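PDB 6M1T: glutathione S-transferase from Sphingobium chungbukense, which binds glutathione and, as a beta-class member of its family, probably transfers it to electrophilic compounds in detoxification. Local coordinates for residues K138-K143 and P176-Y181; N131-L136 and I170-Y175; F4-A9 and V30-R35. One frame throughout, in Å; residues are numbered along the deposited sequence.

Contact 1. Residues K138-K143 and P176-Y181; sequences KELLDK and PNLGAY. With CYS (cysteine), chain D.
Apolar packing centres on Leu140: its side chain, just past the end of helix 119-139, meets Leu178 and Tyr181 on the first turns of helix 176-186. Leu140 CD1 sits over one face of the Tyr181 ring, 3.8 Å from the centroid and only 2° off the ring normal, a CH-pi contact aimed at the middle of the ring. The other methyl, Leu140 CD2, leans over the rim, 3.9 Å from Tyr181 CE1. Leu140 CD1 also touches Leu178 CD2 at 3.8 Å, the two side chains crossing at about a right angle. With chi1 at 174° the Tyr181 ring extends away from the backbone N and turns a face to Leu140.

The second kind of contact is amide on aliphatic. Asn177 lays its carboxamide against Leu141, but Asn177 ND2 comes within 3.1 Å of Leu141 CB, a short, probably strained approach whose detail is doubtful.

This contact belongs to the all-helical C-terminal domain of the glutathione S-transferase fold, and Leu178 and Gly179 also line the cysteine pocket, with Leu178 O 3.5 Å from the cysteine SG. Between the segments there is packing without a hydrogen bond. The apolar ends are buried against helix 153-162, while Asn177 ND2 and Tyr181 OH are satisfied by Asp137 O and the Asp155 carboxylate, tying the start of helix 176-186 to its neighbours.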
loop_
_atom_site.group_PDB
_atom_site.type_symbol
_atom_site.label_atom_id
_atom_site.label_comp_id
_atom_site.label_asym_id
_atom_site.label_seq_id
_atom_site.Cartn_x
_atom_site.Cartn_y
_atom_site.Cartn_z
ATOM N N LYS A 138 -16.992 13.146 -1.154
ATOM C CA LYS A 138 -17.610 13.340 -2.497
ATOM C C LYS A 138 -17.612 12.017 -3.271
ATOM O O LYS A 138 -18.564 11.760 -4.063
ATOM C CB LYS A 138 -16.873 14.414 -3.313
ATOM C CG LYS A 138 -17.673 14.946 -4.499
ATOM N N GLU A 139 -16.570 11.192 -3.114
ATOM C CA GLU A 139 -16.533 9.890 -3.828
ATOM C C GLU A 139 -17.752 9.058 -3.420
ATOM O O GLU A 139 -18.295 8.355 -4.298
ATOM C CB GLU A 139 -15.248 9.113 -3.541
ATOM C CG GLU A 139 -14.956 8.046 -4.581
ATOM C CD GLU A 139 -13.705 7.247 -4.260
ATOM O OE1 GLU A 139 -12.785 7.837 -3.645
ATOM O OE2 GLU A 139 -13.663 6.049 -4.604
ATOM N N LEU A 140 -18.099 9.073 -2.124
ATOM C CA LEU A 140 -19.130 8.186 -1.512
ATOM C C LEU A 140 -20.494 8.899 -1.490
ATOM O O LEU A 140 -21.462 8.282 -1.019
ATOM C CB LEU A 140 -18.684 7.732 -0.110
ATOM C CG LEU A 140 -17.620 6.629 -0.134
ATOM C CD1 LEU A 140 -16.960 6.445 1.222
ATOM C CD2 LEU A 140 -18.219 5.313 -0.620
ATOM N N LEU A 141 -20.564 10.127 -2.008
ATOM C CA LEU A 141 -21.835 10.855 -2.273
ATOM C C LEU A 141 -22.571 10.150 -3.411
ATOM O O LEU A 141 -23.805 10.110 -3.370
ATOM C CB LEU A 141 -21.505 12.305 -2.650
ATOM C CG LEU A 141 -22.671 13.291 -2.761
ATOM C CD1 LEU A 141 -23.837 12.908 -1.859
ATOM C CD2 LEU A 141 -22.202 14.712 -2.438
ATOM N N ASP A 142 -21.821 9.612 -4.374
ATOM C CA ASP A 142 -22.344 9.095 -5.669
ATOM C C ASP A 142 -22.557 7.570 -5.630
ATOM O O ASP A 142 -23.182 7.049 -6.585
ATOM C CB ASP A 142 -21.374 9.435 -6.807
ATOM C CG ASP A 142 -21.218 10.923 -7.075
ATOM O OD1 ASP A 142 -21.778 11.732 -6.299
ATOM O OD2 ASP A 142 -20.538 11.262 -8.058
ATOM N N LYS A 143 -22.013 6.863 -4.622
ATOM C CA LYS A 143 -21.942 5.371 -4.606
ATOM C C LYS A 143 -22.115 4.891 -3.163
ATOM O O LYS A 143 -21.740 5.646 -2.248
ATOM C CB LYS A 143 -20.612 4.897 -5.209
ATOM C CG LYS A 143 -20.627 3.509 -5.837
ATOM N N PRO A 176 -20.770 14.402 5.755
ATOM C CA PRO A 176 -21.983 13.687 6.141
ATOM C C PRO A 176 -22.189 12.422 5.302
ATOM O O PRO A 176 -22.864 11.567 5.765
ATOM C CB PRO A 176 -23.087 14.745 5.880
ATOM C CG PRO A 176 -22.559 15.529 4.713
ATOM C CD PRO A 176 -21.060 15.622 4.981
ATOM N N ASN A 177 -21.608 12.322 4.108
ATOM C CA ASN A 177 -21.656 11.083 3.294
ATOM C C ASN A 177 -20.794 10.015 4.004
ATOM O O ASN A 177 -21.221 8.858 4.033
ATOM C CB ASN A 177 -21.240 11.307 1.837
ATOM C CG ASN A 177 -21.973 12.491 1.231
ATOM O OD1 ASN A 177 -23.118 12.754 1.614
ATOM N ND2 ASN A 177 -21.319 13.213 0.327
ATOM N N LEU A 178 -19.678 10.411 4.614
ATOM C CA LEU A 178 -18.828 9.475 5.414
ATOM C C LEU A 178 -19.613 9.030 6.646
ATOM O O LEU A 178 -19.729 7.824 6.798
ATOM C CB LEU A 178 -17.502 10.145 5.777
ATOM C CG LEU A 178 -16.622 10.507 4.581
ATOM C CD1 LEU A 178 -15.270 10.974 5.051
ATOM C CD2 LEU A 178 -16.449 9.348 3.616
ATOM N N GLY A 179 -20.230 9.977 7.389
ATOM C CA GLY A 179 -21.166 9.727 8.505
ATOM C C GLY A 179 -22.179 8.639 8.186
ATOM O O GLY A 179 -22.269 7.649 8.941
ATOM N N ALA A 180 -22.948 8.793 7.115
ATOM C CA ALA A 180 -24.006 7.825 6.731
ATOM C C ALA A 180 -23.384 6.462 6.397
ATOM O O ALA A 180 -23.975 5.410 6.709
ATOM C CB ALA A 180 -24.770 8.371 5.550
ATOM N N TYR A 181 -22.269 6.495 5.667
ATOM C CA TYR A 181 -21.501 5.303 5.237
ATOM C C TYR A 181 -21.142 4.514 6.498
ATOM O O TYR A 181 -21.381 3.301 6.494
ATOM C CB TYR A 181 -20.299 5.759 4.400
ATOM C CG TYR A 181 -19.305 4.716 3.978
ATOM C CD1 TYR A 181 -19.560 3.911 2.890
ATOM C CD2 TYR A 181 -18.092 4.576 4.646
ATOM C CE1 TYR A 181 -18.646 2.973 2.462
ATOM C CE2 TYR A 181 -17.147 3.666 4.210
ATOM C CZ TYR A 181 -17.432 2.857 3.133
ATOM O OH TYR A 181 -16.537 1.957 2.665
HETATM N N CYS D . -18.118 8.427 13.752
HETATM C CA CYS D . -18.465 8.504 12.299
HETATM C C CYS D . -19.877 7.942 12.068
HETATM O O CYS D . -20.192 6.890 12.681
HETATM C CB CYS D . -17.412 7.773 11.470
HETATM S SG CYS D . -17.654 7.852 9.670
#

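Contact 2. Residues N131-L136 and I170-Y175; sequences NHLGAL and IDMSAY
Leu133 of helix 119-139 and Tyr175, the N-cap residue of helix 176-186, form the principal aromatic contact. Leu133 CB lies 3.7 Å from the centroid of the Tyr175 ring and 9° off its normal, a CH-pi contact over the face. The opposite face is covered by the CB of the preceding residue, Ala174, so the ring is sandwiched between two aliphatic carbons. With CG beside the backbone N (chi1 -45°), the Tyr175 ring is folded back over Ala174 and still reaches the helix. Gly134 adds its backbone N, 3.6 Å from Tyr175 CE1 and approaching obliquely.

Further apolar contacts are made by the branched end of Leu133, whose CD1 also reaches the CE2 side of the ring. This methyl, Leu133 CD1, touches Ile170 CG2 at 3.8 Å and Met172 SD at 4.0 Å, while Leu133 CD2 faces Met172 CE at 4.1 Å. Met172 is bent at both chi2 and chi3, which curls its thioether across the leucine at about a right angle. Leu133, Ile170 and Met172 all also rest on Pro165.

Tyr175 N bonds to Met172 O at 3.1 Å, closing the short 3-10 turn of residues 172-174. A serine in place of Tyr175 would probably leave Leu133 CB and Ala174 CB without the ring that separates them and open a gap beside Gly134.

Within these segments the loop before helix 176-186 meets helix 119-139 through packing alone, and Met172 links this packing to the pocket of a bound cysteine.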
loop_
_atom_site.group_PDB
_atom_site.type_symbol
_atom_site.label_atom_id
_atom_site.label_comp_id
_atom_site.label_asym_id
_atom_site.label_seq_id
_atom_site.Cartn_x
_atom_site.Cartn_y
_atom_site.Cartn_z
ATOM N N ASN A 131 -8.200 16.861 3.979
ATOM C CA ASN A 131 -8.196 16.791 2.491
ATOM C C ASN A 131 -8.674 15.422 1.985
ATOM O O ASN A 131 -9.503 15.330 1.013
ATOM C CB ASN A 131 -6.800 17.056 1.923
ATOM C CG ASN A 131 -6.462 18.526 1.782
ATOM O OD1 ASN A 131 -5.375 18.862 1.312
ATOM N ND2 ASN A 131 -7.362 19.405 2.200
ATOM N N HIS A 132 -8.105 14.351 2.538
ATOM C CA HIS A 132 -8.485 12.963 2.209
ATOM C C HIS A 132 -9.981 12.769 2.493
ATOM O O HIS A 132 -10.642 12.085 1.700
ATOM C CB HIS A 132 -7.606 11.984 3.012
ATOM C CG HIS A 132 -6.280 11.741 2.372
ATOM N ND1 HIS A 132 -6.173 11.313 1.066
ATOM C CD2 HIS A 132 -5.012 11.783 2.853
ATOM C CE1 HIS A 132 -4.900 11.121 0.751
ATOM N NE2 HIS A 132 -4.169 11.404 1.811
ATOM N N LEU A 133 -10.442 13.273 3.622
ATOM C CA LEU A 133 -11.826 13.077 4.105
ATOM C C LEU A 133 -12.783 13.790 3.100
ATOM O O LEU A 133 -13.774 13.180 2.712
ATOM C CB LEU A 133 -11.941 13.619 5.536
ATOM C CG LEU A 133 -11.332 12.791 6.684
ATOM C CD1 LEU A 133 -11.316 13.537 8.002
ATOM C CD2 LEU A 133 -12.026 11.455 6.859
ATOM N N GLY A 134 -12.471 15.020 2.683
ATOM C CA GLY A 134 -13.227 15.791 1.660
ATOM C C GLY A 134 -13.395 14.999 0.370
ATOM O O GLY A 134 -14.544 14.893 -0.129
ATOM N N ALA A 135 -12.322 14.402 -0.164
ATOM C CA ALA A 135 -12.377 13.637 -1.429
ATOM C C ALA A 135 -13.148 12.332 -1.224
ATOM O O ALA A 135 -13.874 11.902 -2.147
ATOM C CB ALA A 135 -10.999 13.356 -1.962
ATOM N N LEU A 136 -12.914 11.655 -0.101
ATOM C CA LEU A 136 -13.661 10.417 0.224
ATOM C C LEU A 136 -15.150 10.772 0.367
ATOM O O LEU A 136 -15.964 9.974 -0.157
ATOM C CB LEU A 136 -13.083 9.800 1.495
ATOM C CG LEU A 136 -11.724 9.125 1.275
ATOM C CD1 LEU A 136 -11.015 8.922 2.605
ATOM C CD2 LEU A 136 -11.868 7.834 0.484
ATOM N N ILE A 170 -10.653 16.005 15.032
ATOM C CA ILE A 170 -11.256 16.315 13.711
ATOM C C ILE A 170 -12.753 16.024 13.812
ATOM O O ILE A 170 -13.121 14.901 14.186
ATOM C CB ILE A 170 -10.564 15.501 12.594
ATOM C CG1 ILE A 170 -9.119 15.957 12.393
ATOM C CG2 ILE A 170 -11.349 15.525 11.294
ATOM C CD1 ILE A 170 -8.343 15.148 11.351
ATOM N N ASP A 171 -13.596 17.000 13.488
ATOM C CA ASP A 171 -15.067 16.867 13.620
ATOM C C ASP A 171 -15.615 16.213 12.355
ATOM O O ASP A 171 -15.560 16.849 11.294
ATOM C CB ASP A 171 -15.712 18.239 13.863
ATOM C CG ASP A 171 -17.225 18.218 13.754
ATOM O OD1 ASP A 171 -17.770 17.205 13.263
ATOM O OD2 ASP A 171 -17.851 19.215 14.169
ATOM N N MET A 172 -16.181 15.012 12.459
ATOM C CA MET A 172 -16.640 14.252 11.270
ATOM C C MET A 172 -18.014 14.760 10.782
ATOM O O MET A 172 -18.457 14.285 9.710
ATOM C CB MET A 172 -16.675 12.746 11.550
ATOM C CG MET A 172 -15.292 12.141 11.776
ATOM S SD MET A 172 -14.365 12.161 10.240
ATOM C CE MET A 172 -15.209 10.865 9.349
ATOM N N SER A 173 -18.606 15.776 11.430
ATOM C CA SER A 173 -19.832 16.476 10.927
ATOM C C SER A 173 -19.617 17.080 9.527
ATOM O O SER A 173 -20.571 17.054 8.703
ATOM C CB SER A 173 -20.320 17.536 11.899
ATOM O OG SER A 173 -21.087 16.925 12.914
ATOM N N ALA A 174 -18.430 17.604 9.225
ATOM C CA ALA A 174 -18.123 18.185 7.897
ATOM C C ALA A 174 -18.280 17.162 6.763
ATOM O O ALA A 174 -18.290 17.596 5.604
ATOM C CB ALA A 174 -16.742 18.793 7.902
ATOM N N TYR A 175 -18.377 15.852 7.030
ATOM C CA TYR A 175 -18.317 14.799 5.977
ATOM C C TYR A 175 -19.549 13.908 6.086
ATOM O O TYR A 175 -19.451 12.740 6.450
ATOM C CB TYR A 175 -16.978 14.049 6.084
ATOM C CG TYR A 175 -15.797 14.973 6.272
ATOM C CD1 TYR A 175 -15.333 15.745 5.215
ATOM C CD2 TYR A 175 -15.185 15.133 7.507
ATOM C CE1 TYR A 175 -14.260 16.613 5.362
ATOM C CE2 TYR A 175 -14.129 16.021 7.677
ATOM C CZ TYR A 175 -13.676 16.773 6.606
ATOM O OH TYR A 175 -12.618 17.640 6.720
#

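Contact 3. Residues F4-A9 and V30-R35; sequences FISPGA and VDLATR. With GSH (glutathione), chain C.
Phe4 meets Val30 at the edge of its ring, near the ring plane: the CG2 methyl of Val30 lies 4.0 Å from Phe4 CD2 and also touches Phe4 CB. Phe43 packs against the same phenyl ring with the planes at about 40°. The second flat group, the guanidinium of Arg35, makes no contact with the residue 4-9 segment and instead points an edge at glutathione. Arg35 NH2 gives a weak hydrogen bond of 3.4 Å to glutathione O32, of the glycyl carboxylate. A bend at chi2 (71°) in the arginine chain turns the group toward the ligand.

The backbones are joined by a hydrogen bond from Val30 N to Ile5 O, 2.8 Å long. Beyond it, the CD1 methyl of Leu32 rests on Ser6 CB, 3.7 Å away. The other methyl, Leu32 CD2, faces glutathione O2 at 3.9 Å. Both chains then turn at the ligand. Residues Ser6 to Ala9 form a type II beta turn, with Gly8 at positive phi and Ala9 CB beside the cysteinyl part of glutathione. In the other segment Asp31 OD1 accepts from Ala33 N, an Asx turn, and also from Thr34 N, completing an Asx motif that fixes the bend leading to Arg35.

The segments end parallel strands 2-5 and 26-31 of the thioredoxin-like domain's beta-alpha-beta unit, connected through helix 12-21. Strand 2-5 is bonded on its other side to strand 54-56 through Phe4 and Ala54, while Ile5 and Pro7 rest on Glu198 of helix 189-198.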
loop_
_atom_site.group_PDB
_atom_site.type_symbol
_atom_site.label_atom_id
_atom_site.label_comp_id
_atom_site.label_asym_id
_atom_site.label_seq_id
_atom_site.Cartn_x
_atom_site.Cartn_y
_atom_site.Cartn_z
ATOM N N PHE A 4 -3.358 -11.254 15.122
ATOM C CA PHE A 4 -2.686 -10.429 16.140
ATOM C C PHE A 4 -3.193 -9.015 16.005
ATOM O O PHE A 4 -3.112 -8.474 14.893
ATOM C CB PHE A 4 -1.160 -10.515 16.020
ATOM C CG PHE A 4 -0.665 -11.899 16.330
ATOM C CD1 PHE A 4 -0.715 -12.902 15.376
ATOM C CD2 PHE A 4 -0.228 -12.214 17.605
ATOM C CE1 PHE A 4 -0.284 -14.185 15.682
ATOM C CE2 PHE A 4 0.208 -13.492 17.903
ATOM C CZ PHE A 4 0.175 -14.479 16.943
ATOM N N ILE A 5 -3.761 -8.514 17.095
ATOM C CA ILE A 5 -4.464 -7.220 17.143
ATOM C C ILE A 5 -3.919 -6.320 18.247
ATOM O O ILE A 5 -3.339 -6.794 19.225
ATOM C CB ILE A 5 -5.983 -7.424 17.317
ATOM C CG1 ILE A 5 -6.384 -7.992 18.676
ATOM C CG2 ILE A 5 -6.515 -8.267 16.179
ATOM C CD1 ILE A 5 -7.860 -7.723 19.003
ATOM N N SER A 6 -4.278 -5.048 18.105
ATOM C CA SER A 6 -4.319 -4.055 19.201
ATOM C C SER A 6 -5.662 -3.324 19.086
ATOM O O SER A 6 -6.018 -2.845 18.018
ATOM C CB SER A 6 -3.120 -3.140 19.088
ATOM O OG SER A 6 -3.152 -2.215 20.160
ATOM N N PRO A 7 -6.494 -3.267 20.148
ATOM C CA PRO A 7 -7.865 -2.756 19.999
ATOM C C PRO A 7 -7.910 -1.385 19.342
ATOM O O PRO A 7 -7.208 -0.466 19.777
ATOM C CB PRO A 7 -8.409 -2.687 21.425
ATOM C CG PRO A 7 -7.593 -3.726 22.138
ATOM C CD PRO A 7 -6.197 -3.651 21.534
ATOM N N GLY A 8 -8.743 -1.262 18.324
ATOM C CA GLY A 8 -8.999 0.026 17.665
ATOM C C GLY A 8 -7.961 0.346 16.599
ATOM O O GLY A 8 -8.186 1.340 15.837
ATOM N N ALA A 9 -6.881 -0.452 16.493
ATOM C CA ALA A 9 -5.787 -0.212 15.520
ATOM C C ALA A 9 -6.251 -0.701 14.153
ATOM O O ALA A 9 -7.421 -1.166 14.050
ATOM C CB ALA A 9 -4.512 -0.883 15.984
ATOM N N VAL A 30 -1.721 -7.808 21.296
ATOM C CA VAL A 30 -0.286 -7.436 21.421
ATOM C C VAL A 30 -0.201 -6.098 22.151
ATOM O O VAL A 30 -0.945 -5.141 21.784
ATOM C CB VAL A 30 0.382 -7.333 20.042
ATOM C CG1 VAL A 30 1.877 -7.024 20.155
ATOM C CG2 VAL A 30 0.132 -8.592 19.213
ATOM N N ASP A 31 0.781 -5.994 23.038
ATOM C CA ASP A 31 1.178 -4.722 23.684
ATOM C C ASP A 31 2.170 -4.084 22.727
ATOM O O ASP A 31 3.232 -4.669 22.532
ATOM C CB ASP A 31 1.798 -4.947 25.074
ATOM C CG ASP A 31 2.092 -3.631 25.789
ATOM O OD1 ASP A 31 2.581 -2.669 25.095
ATOM O OD2 ASP A 31 1.774 -3.531 27.014
ATOM N N LEU A 32 1.777 -3.021 22.049
ATOM C CA LEU A 32 2.602 -2.454 20.931
ATOM C C LEU A 32 3.858 -1.769 21.509
ATOM O O LEU A 32 4.873 -1.655 20.783
ATOM C CB LEU A 32 1.702 -1.517 20.124
ATOM C CG LEU A 32 0.691 -2.232 19.230
ATOM C CD1 LEU A 32 -0.079 -1.213 18.420
ATOM C CD2 LEU A 32 1.380 -3.293 18.344
ATOM N N ALA A 33 3.834 -1.419 22.801
ATOM C CA ALA A 33 4.893 -0.653 23.491
ATOM C C ALA A 33 6.028 -1.604 23.817
ATOM O O ALA A 33 7.148 -1.205 23.592
ATOM C CB ALA A 33 4.318 0.057 24.698
ATOM N N THR A 34 5.735 -2.843 24.257
ATOM C CA THR A 34 6.711 -3.895 24.629
ATOM C C THR A 34 6.877 -4.928 23.525
ATOM O O THR A 34 7.751 -5.762 23.660
ATOM C CB THR A 34 6.294 -4.599 25.928
ATOM O OG1 THR A 34 5.136 -5.401 25.669
ATOM C CG2 THR A 34 5.990 -3.610 27.026
ATOM N N ARG A 35 6.043 -4.902 22.469
ATOM C CA ARG A 35 6.021 -5.955 21.428
ATOM C C ARG A 35 5.868 -7.335 22.074
ATOM O O ARG A 35 6.530 -8.293 21.602
ATOM C CB ARG A 35 7.280 -5.956 20.546
ATOM C CG ARG A 35 7.237 -4.953 19.398
ATOM C CD ARG A 35 7.342 -3.525 19.857
ATOM N NE ARG A 35 7.384 -2.495 18.827
ATOM C CZ ARG A 35 8.375 -1.614 18.654
ATOM N NH1 ARG A 35 9.483 -1.662 19.381
ATOM N NH2 ARG A 35 8.265 -0.686 17.721
HETATM N N1 GSH C . 1.624 -1.176 6.357
HETATM C CA1 GSH C . 1.097 -1.934 7.505
HETATM C C1 GSH C . -0.223 -2.616 7.122
HETATM O O11 GSH C . -0.858 -2.092 6.197
HETATM O O12 GSH C . -0.554 -3.657 7.786
HETATM C CB1 GSH C . 0.901 -0.951 8.663
HETATM C CG1 GSH C . 0.683 -1.599 10.004
HETATM C CD1 GSH C . 0.718 -0.537 11.102
HETATM O OE1 GSH C . 1.266 0.563 10.956
HETATM N N2 GSH C . 0.166 -0.894 12.254
HETATM C CA2 GSH C . 0.142 -0.095 13.463
HETATM C C2 GSH C . 1.164 -0.578 14.478
HETATM O O2 GSH C . 1.242 -1.776 14.749
HETATM C CB2 GSH C . -1.251 -0.065 14.088
HETATM S SG2 GSH C . -2.456 0.921 13.146
HETATM N N3 GSH C . 1.982 0.338 14.963
HETATM C CA3 GSH C . 2.979 0.040 15.962
HETATM C C3 GSH C . 4.385 0.482 15.546
HETATM O O31 GSH C . 4.556 0.833 14.361
HETATM O O32 GSH C . 5.278 0.433 16.418
#

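How the contacts relate
Contacts 1 and 2 form one continuous piece of the helical domain. Their segments alternate along the chain, both use helix 119-139, their centres are 10 Å apart, and Leu178 CD1 of contact 1 lies 3.5 Å from Leu133 O of contact 2. Together they supply Leu178, Gly179 and Met172 to the pocket of the bound cysteine. Contact 3 belongs to the thioredoxin-like domain, its centre 30 Å from that of contact 1 and 27 Å from that of contact 2, and supplies Ala9, Leu32 and Arg35 to the glutathione pocket. Contacts 2 and 3 do not touch (nearest atoms about 13 Å); the side chain of Leu133 is about 12 Å from that of His106, a glutathione-binding residue.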